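Local coordinates for protein pseudopodium-enriched atypical kinase 1 (Homo sapiens, PDB 6BHC) that is a pseudokinase with a protein-kinase fold that dimerises in an unusual way and probably signals by scaffolding rather than by catalysis, at residues Q186-L191 with S344-I349. The protein carries 1 engineered substitution. Numbering follows the deposited sequence.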
# COMPACT_ATOMS: atom_id res chain seq x y z
N GLN A 186 0.08 -22.00 11.31
CA GLN A 186 -0.37 -22.54 10.03
C GLN A 186 -1.00 -23.92 10.21
O GLN A 186 -1.96 -24.26 9.51
CB GLN A 186 0.80 -22.61 9.05
CG GLN A 186 1.43 -21.27 8.74
CD GLN A 186 2.57 -21.38 7.75
OE1 GLN A 186 2.37 -21.76 6.59
NE2 GLN A 186 3.77 -21.07 8.20
N LEU A 187 -0.46 -24.73 11.12
CA LEU A 187 -1.04 -26.04 11.40
C LEU A 187 -2.47 -25.90 11.92
O LEU A 187 -3.38 -26.61 11.47
CB LEU A 187 -0.18 -26.80 12.40
CG LEU A 187 -0.74 -28.14 12.88
CD1 LEU A 187 -0.93 -29.11 11.71
CD2 LEU A 187 0.15 -28.76 13.95
N CYS A 188 -2.68 -24.98 12.86
CA CYS A 188 -4.02 -24.77 13.39
C CYS A 188 -4.98 -24.31 12.30
O CYS A 188 -6.16 -24.70 12.29
CB CYS A 188 -3.98 -23.76 14.54
SG CYS A 188 -3.08 -24.36 15.99
N SER A 189 -4.49 -23.50 11.36
CA SER A 189 -5.34 -23.06 10.26
C SER A 189 -5.80 -24.24 9.41
O SER A 189 -6.98 -24.34 9.07
CB SER A 189 -4.59 -22.04 9.40
OG SER A 189 -4.27 -20.88 10.14
N GLY A 190 -4.88 -25.14 9.08
CA GLY A 190 -5.25 -26.31 8.30
C GLY A 190 -6.15 -27.26 9.06
O GLY A 190 -7.08 -27.84 8.50
N LEU A 191 -5.90 -27.42 10.37
CA LEU A 191 -6.77 -28.27 11.18
C LEU A 191 -8.15 -27.64 11.35
O LEU A 191 -9.16 -28.35 11.39
CB LEU A 191 -6.13 -28.52 12.55
CG LEU A 191 -4.85 -29.37 12.55
CD1 LEU A 191 -4.30 -29.51 13.96
CD2 LEU A 191 -5.12 -30.74 11.94
N SER A 344 -9.38 -23.74 17.45
CA SER A 344 -9.52 -22.31 17.19
C SER A 344 -9.07 -21.48 18.38
O SER A 344 -8.64 -20.34 18.21
CB SER A 344 -10.97 -21.98 16.84
OG SER A 344 -11.35 -22.59 15.62
N ASP A 345 -9.18 -22.03 19.60
CA ASP A 345 -8.62 -21.35 20.76
C ASP A 345 -7.10 -21.40 20.74
O ASP A 345 -6.43 -20.42 21.09
CB ASP A 345 -9.16 -21.98 22.04
CG ASP A 345 -10.68 -21.95 22.11
OD1 ASP A 345 -11.28 -20.97 21.62
OD2 ASP A 345 -11.27 -22.91 22.66
N ALA A 346 -6.53 -22.54 20.33
CA ALA A 346 -5.09 -22.63 20.17
C ALA A 346 -4.59 -21.63 19.14
O ALA A 346 -3.51 -21.04 19.31
CB ALA A 346 -4.69 -24.05 19.76
N LYS A 347 -5.35 -21.42 18.07
CA LYS A 347 -4.98 -20.41 17.08
C LYS A 347 -4.93 -19.02 17.71
O LYS A 347 -3.99 -18.26 17.46
CB LYS A 347 -5.96 -20.44 15.91
CG LYS A 347 -5.61 -19.51 14.77
CD LYS A 347 -6.47 -19.78 13.54
CE LYS A 347 -5.99 -18.98 12.34
NZ LYS A 347 -6.77 -19.31 11.12
N GLY A 348 -5.93 -18.68 18.53
CA GLY A 348 -5.93 -17.39 19.18
C GLY A 348 -4.78 -17.19 20.14
O GLY A 348 -4.26 -16.08 20.27
N ILE A 349 -4.37 -18.26 20.82
CA ILE A 349 -3.20 -18.17 21.69
C ILE A 349 -1.94 -17.91 20.87
O ILE A 349 -1.15 -17.03 21.20
CB ILE A 349 -3.08 -19.46 22.54
CG1 ILE A 349 -4.25 -19.56 23.52
CG2 ILE A 349 -1.74 -19.49 23.27
CD1 ILE A 349 -4.17 -20.76 24.44
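In the S189 conformer described here, one of two modelled, the ammonium nitrogen NZ of K347 donates a hydrogen bond to S189 OG at 3.1 Å, alongside a salt bridge to E192, nearly one turn further along helix 173-194. That OG also bonds back to the carbonyl of L185, and S344 OG hydrogen-bonds the other carboxylate oxygen of E192. K347 gets there by carrying CG anti to its backbone N (chi1 -176°) and staying extended beyond it. At its root, K347 CB rests on C188 CB at 4.1 Å. Beside this, C188 SG lies 4.1 Å from A346 CB, and I343 and L350 also touch the cysteine. The axes of segments 186-191 and 344-349 approach to 9.1 Å and their directions differ by 155°, close to antiparallel, joining what are probably helices αE and αI of the kinase C-lobe. Were K347 replaced by an alanine, E192 would probably lose this cationic partner and S189 OG, in this conformer, this donor. The C188-A346 contact is small and apolar; next to it the lysine packs through CB while its extended chain delivers NZ to the glutamate and, conditionally, the serine, so the charge is paired at the edge of a buried contact.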